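Local coordinates for protein BexL (Amycolatopsis orientalis, PDB 4XRW) that probably cyclises, dehydrates and aromatises a polyketide intermediate as a di-domain aromatase/cyclase in the type II pathway to BE-7585A, at residues A[264-269]-A[274-279]; A[56-61]-A[243-248]. One frame throughout, in Å; residues are numbered along the deposited sequence.

Contact 1 of 2, residues A[264-269]-A[274-279]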
# COMPACT_ATOMS: atom_id res chain seq x y z
N TRP A 264 -8.32 -4.44 7.30
CA TRP A 264 -9.24 -5.04 8.27
C TRP A 264 -9.23 -4.16 9.51
O TRP A 264 -8.14 -3.81 10.00
CB TRP A 264 -8.83 -6.46 8.67
CG TRP A 264 -8.71 -7.46 7.55
CD1 TRP A 264 -7.59 -7.71 6.80
CD2 TRP A 264 -9.72 -8.34 7.07
NE1 TRP A 264 -7.85 -8.68 5.87
CE2 TRP A 264 -9.16 -9.08 6.02
CE3 TRP A 264 -11.05 -8.55 7.41
CZ2 TRP A 264 -9.88 -10.04 5.32
CZ3 TRP A 264 -11.77 -9.52 6.72
CH2 TRP A 264 -11.19 -10.24 5.68
N ASP A 265 -10.40 -3.82 10.06
CA ASP A 265 -10.49 -3.06 11.29
C ASP A 265 -11.41 -3.80 12.27
O ASP A 265 -12.39 -4.39 11.85
CB ASP A 265 -11.01 -1.64 11.06
CG ASP A 265 -9.99 -0.77 10.36
OD1 ASP A 265 -8.99 -0.36 11.00
OD2 ASP A 265 -10.18 -0.53 9.15
N PHE A 266 -11.02 -3.80 13.53
CA PHE A 266 -11.76 -4.49 14.59
C PHE A 266 -11.94 -3.47 15.68
O PHE A 266 -11.00 -3.13 16.39
CB PHE A 266 -11.03 -5.73 15.08
CG PHE A 266 -10.52 -6.58 13.95
CD1 PHE A 266 -11.34 -7.46 13.31
CD2 PHE A 266 -9.20 -6.44 13.50
CE1 PHE A 266 -10.87 -8.23 12.25
CE2 PHE A 266 -8.73 -7.21 12.43
CZ PHE A 266 -9.57 -8.10 11.82
N ALA A 267 -13.15 -2.94 15.75
CA ALA A 267 -13.47 -1.85 16.67
C ALA A 267 -14.35 -2.38 17.81
O ALA A 267 -15.40 -2.94 17.56
CB ALA A 267 -14.18 -0.77 15.92
N GLU A 268 -13.90 -2.21 19.06
CA GLU A 268 -14.70 -2.62 20.21
C GLU A 268 -15.80 -1.61 20.49
O GLU A 268 -15.55 -0.41 20.56
CB GLU A 268 -13.83 -2.81 21.46
CG GLU A 268 -12.92 -4.04 21.35
CD GLU A 268 -12.18 -4.37 22.64
OE1 GLU A 268 -11.70 -3.41 23.31
OE2 GLU A 268 -12.08 -5.58 22.98
N GLU A 269 -17.02 -2.11 20.62
CA GLU A 269 -18.17 -1.27 20.94
C GLU A 269 -18.31 -1.19 22.46
O GLU A 269 -17.81 -2.06 23.18
CB GLU A 269 -19.43 -1.84 20.30
CG GLU A 269 -19.46 -1.72 18.80
CD GLU A 269 -19.46 -0.26 18.34
OE1 GLU A 269 -19.90 0.60 19.13
OE2 GLU A 269 -19.01 0.01 17.21
N THR A 274 -17.93 -6.38 18.89
CA THR A 274 -16.89 -5.90 17.96
C THR A 274 -17.55 -5.57 16.63
O THR A 274 -18.40 -6.35 16.18
CB THR A 274 -15.79 -7.00 17.74
OG1 THR A 274 -15.00 -7.16 18.92
CG2 THR A 274 -14.88 -6.68 16.54
N THR A 275 -17.22 -4.45 15.97
CA THR A 275 -17.61 -4.35 14.57
C THR A 275 -16.34 -4.54 13.74
O THR A 275 -15.32 -3.87 13.92
CB THR A 275 -18.39 -3.04 14.23
OG1 THR A 275 -17.71 -2.28 13.25
CG2 THR A 275 -18.66 -2.23 15.46
N ALA A 276 -16.41 -5.57 12.92
CA ALA A 276 -15.31 -6.01 12.07
C ALA A 276 -15.60 -5.57 10.67
O ALA A 276 -16.68 -5.81 10.14
CB ALA A 276 -15.12 -7.54 12.14
N SER A 277 -14.63 -4.93 10.03
CA SER A 277 -14.80 -4.51 8.67
C SER A 277 -13.62 -4.89 7.79
O SER A 277 -12.52 -5.04 8.28
CB SER A 277 -14.99 -2.99 8.63
OG SER A 277 -13.88 -2.34 9.24
N SER A 278 -13.90 -5.06 6.51
CA SER A 278 -12.93 -5.33 5.46
C SER A 278 -13.10 -4.28 4.38
O SER A 278 -14.15 -4.25 3.72
CB SER A 278 -13.16 -6.72 4.88
OG SER A 278 -12.30 -7.00 3.81
N GLU A 279 -12.09 -3.44 4.22
CA GLU A 279 -12.08 -2.39 3.20
C GLU A 279 -11.19 -2.79 2.04
O GLU A 279 -10.18 -3.45 2.24
CB GLU A 279 -11.60 -1.07 3.81
CG GLU A 279 -11.60 0.11 2.84
CD GLU A 279 -10.33 0.24 1.97
OE1 GLU A 279 -9.36 -0.56 2.08
OE2 GLU A 279 -10.31 1.19 1.16
O HOH W 1 -11.77 -1.88 7.47

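Contact 2 of 2, residues A[56-61]-A[243-248]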
# COMPACT_ATOMS: atom_id res chain seq x y z
N PHE A 56 2.00 0.74 4.05
CA PHE A 56 1.27 1.57 5.02
C PHE A 56 2.23 2.58 5.62
O PHE A 56 3.42 2.33 5.69
CB PHE A 56 0.65 0.70 6.11
CG PHE A 56 -0.20 1.43 7.09
CD1 PHE A 56 -1.36 2.06 6.67
CD2 PHE A 56 0.11 1.44 8.44
CE1 PHE A 56 -2.16 2.72 7.59
CE2 PHE A 56 -0.70 2.11 9.34
CZ PHE A 56 -1.83 2.75 8.88
N VAL A 57 1.68 3.72 6.07
CA VAL A 57 2.45 4.74 6.73
C VAL A 57 1.68 5.17 7.96
O VAL A 57 0.48 5.41 7.87
CB VAL A 57 2.70 6.00 5.84
CG1 VAL A 57 3.72 6.93 6.54
CG2 VAL A 57 3.19 5.62 4.47
N ASP A 58 2.32 5.24 9.11
CA ASP A 58 1.59 5.97 10.17
C ASP A 58 2.52 6.88 10.93
O ASP A 58 3.71 6.97 10.61
CB ASP A 58 0.83 5.03 11.10
CG ASP A 58 1.70 4.25 12.04
OD1 ASP A 58 2.92 4.20 11.80
OD2 ASP A 58 1.15 3.69 13.02
N HIS A 59 1.97 7.62 11.88
CA HIS A 59 2.74 8.65 12.54
C HIS A 59 3.36 8.14 13.84
O HIS A 59 2.74 7.39 14.59
CB HIS A 59 1.89 9.86 12.82
CG HIS A 59 1.75 10.77 11.66
ND1 HIS A 59 0.90 10.51 10.61
CD2 HIS A 59 2.34 11.96 11.39
CE1 HIS A 59 0.99 11.49 9.73
NE2 HIS A 59 1.85 12.38 10.18
N VAL A 60 4.59 8.58 14.06
CA VAL A 60 5.30 8.37 15.31
C VAL A 60 5.18 9.63 16.18
O VAL A 60 5.04 9.56 17.40
CB VAL A 60 6.78 8.06 15.05
CG1 VAL A 60 7.52 7.87 16.36
CG2 VAL A 60 6.92 6.81 14.16
N GLU A 61 5.23 10.78 15.54
CA GLU A 61 5.20 12.09 16.19
C GLU A 61 4.45 13.02 15.28
O GLU A 61 4.84 13.20 14.12
CB GLU A 61 6.62 12.60 16.44
CG GLU A 61 7.00 12.99 17.83
CD GLU A 61 8.49 13.32 17.91
OE1 GLU A 61 8.87 14.41 17.42
OE2 GLU A 61 9.28 12.47 18.42
N HIS A 243 -4.94 -5.16 18.73
CA HIS A 243 -5.81 -6.14 18.10
C HIS A 243 -6.86 -5.41 17.31
O HIS A 243 -8.02 -5.81 17.32
CB HIS A 243 -6.47 -7.03 19.16
CG HIS A 243 -5.49 -7.84 19.94
ND1 HIS A 243 -5.08 -7.51 21.21
CD2 HIS A 243 -4.79 -8.96 19.60
CE1 HIS A 243 -4.19 -8.38 21.63
NE2 HIS A 243 -4.00 -9.28 20.68
N HIS A 244 -6.46 -4.38 16.58
CA HIS A 244 -7.43 -3.50 15.97
C HIS A 244 -7.33 -3.26 14.46
O HIS A 244 -8.28 -2.75 13.83
CB HIS A 244 -7.38 -2.17 16.73
CG HIS A 244 -6.12 -1.38 16.51
ND1 HIS A 244 -6.02 -0.41 15.54
CD2 HIS A 244 -4.93 -1.40 17.15
CE1 HIS A 244 -4.81 0.13 15.58
NE2 HIS A 244 -4.13 -0.46 16.55
N ARG A 245 -6.22 -3.63 13.83
CA ARG A 245 -6.06 -3.31 12.44
C ARG A 245 -5.05 -4.19 11.76
O ARG A 245 -4.03 -4.52 12.32
CB ARG A 245 -5.62 -1.85 12.30
CG ARG A 245 -5.55 -1.34 10.89
CD ARG A 245 -5.20 0.17 10.91
NE ARG A 245 -3.93 0.44 11.58
CZ ARG A 245 -3.61 1.56 12.22
NH1 ARG A 245 -4.47 2.58 12.30
NH2 ARG A 245 -2.41 1.67 12.79
N ILE A 246 -5.38 -4.56 10.53
CA ILE A 246 -4.44 -5.25 9.64
C ILE A 246 -4.55 -4.57 8.28
O ILE A 246 -5.63 -4.52 7.67
CB ILE A 246 -4.75 -6.75 9.49
CG1 ILE A 246 -4.63 -7.46 10.83
CG2 ILE A 246 -3.80 -7.39 8.46
CD1 ILE A 246 -5.16 -8.82 10.81
N VAL A 247 -3.44 -3.99 7.83
CA VAL A 247 -3.38 -3.28 6.57
C VAL A 247 -2.57 -4.09 5.56
O VAL A 247 -1.56 -4.70 5.95
CB VAL A 247 -2.71 -1.88 6.72
CG1 VAL A 247 -2.70 -1.17 5.36
CG2 VAL A 247 -3.43 -1.03 7.76
N TYR A 248 -2.99 -4.15 4.31
CA TYR A 248 -2.25 -4.97 3.36
C TYR A 248 -2.26 -4.41 1.96
O TYR A 248 -3.05 -3.51 1.62
CB TYR A 248 -2.77 -6.42 3.35
CG TYR A 248 -4.21 -6.58 2.90
CD1 TYR A 248 -4.51 -6.89 1.59
CD2 TYR A 248 -5.26 -6.42 3.80
CE1 TYR A 248 -5.84 -7.06 1.17
CE2 TYR A 248 -6.59 -6.58 3.39
CZ TYR A 248 -6.86 -6.88 2.07
OH TYR A 248 -8.15 -7.05 1.63

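Contact 1 of 2, residues A[264-269]-A[274-279]
Trp264 to Glu268 and Thr274 to Ser278 pair as antiparallel strands, their short axes 167° apart and 4.6 Å from each other at closest approach. Two hydrogen-bonded pairs set the register. Asp265 N bonds Ser277 O at 3.0 Å, and Ser277 N returns to Asp265 O. Ala267 N gives a nearly straight bond to Thr275 O (176° at the hydrogen), and Thr275 N returns to Ala267 O at 2.8 Å. Between the pairs, Ala276 CA adds a C-H contact of 3.3 Å to Asp265 O.

The side chains of Trp264, Phe266, Thr274, Ala276 and Ser278 share one face. Ser278 CB lies over the six-membered ring of Trp264, 4.0 Å from its centroid, in a CH-pi contact. Its OG is anti to the backbone N (chi1 177°) and sits above that face of the ring, offset toward its rim. The hydrogen-bond partner of this OG is Ser314 OG, on helix 299-326. Next along, Phe266 touches Ala276 through CD1 to CB, 4.0 Å apart. At the end of the row, Thr274 OG1 bonds Ala183 O. Helices 185-193 and 299-326 pack on this buried face.

Asp265 and Ser277 lie on the other face. They are joined through a water, which donates to Asp265 OD2 at 2.7 Å and accepts from Ser277 OG at 2.8 Å. OD2 also forms a salt bridge with Arg263, so the carboxylate is held from two partners.

This is a beta hairpin of the second helix-grip domain, in which a curved antiparallel sheet wraps around the long C-terminal helix.

Contact 2 of 2, residues A[56-61]-A[243-248]
Phe56 meets both Val247 and Arg245. Its CG is anti to the backbone N (chi1 -176°), which carries the ring across to strand 245-248. Val247 CG2 sits over the centre of one ring face, 3.9 Å from the centroid, in a CH-pi contact. The other branch, CG1, reaches the base of the ring and lies 3.7 Å from Phe56 CD1. The far end of the ring goes to Arg245. Phe56 CZ lies over the centre of one guanidinium face, and Phe56 CE2 is 3.9 Å from Arg245 NH2. The two planes are 51° apart, so they do not stack flat. His244, its neighbour in the chain, puts CE1 over the opposite face, so the guanidinium lies between two rings.

Two residues on, Asp58 OD2 is 4.1 Å from Arg245 NH2, too long for a salt bridge.

No hydrogen bond crosses between the two strands, whose short axes come no closer than 8.7 Å. Strand 54-59, outermost in the first domain's sheet, thus meets strand 245-250 of the second domain's sheet through side chains alone. This domain interface rests on a small apolar patch and on one flat face of the Arg245 guanidinium. Outside the two segments, Phe241 makes a cation-pi contact with Arg245. Asp58 probably contributes a modest electrostatic attraction, helpful where Arg263 also lies close to Arg245; Arg263 itself is paired with Asp265.

Overall arrangement
From the N terminus, the chain first passes strand 54-59, at the outer edge of the first domain's sheet. It then completes that domain and enters the second before strand 245-250 comes back to meet it. Contact 2 so closes a loop of 181 residues and ties the two domains together. Contact 1 follows in series and closes a hairpin turn of four intervening residues, within the second domain alone. The two neither nest nor cross. They meet through the second domain's sheet, where strand 257-268 of contact 1 lies beside strand 245-250 of contact 2: Trp264 N probably bonds Ile246 O, and Phe266 N probably bonds His244 O. Their centres are about 14 Å apart.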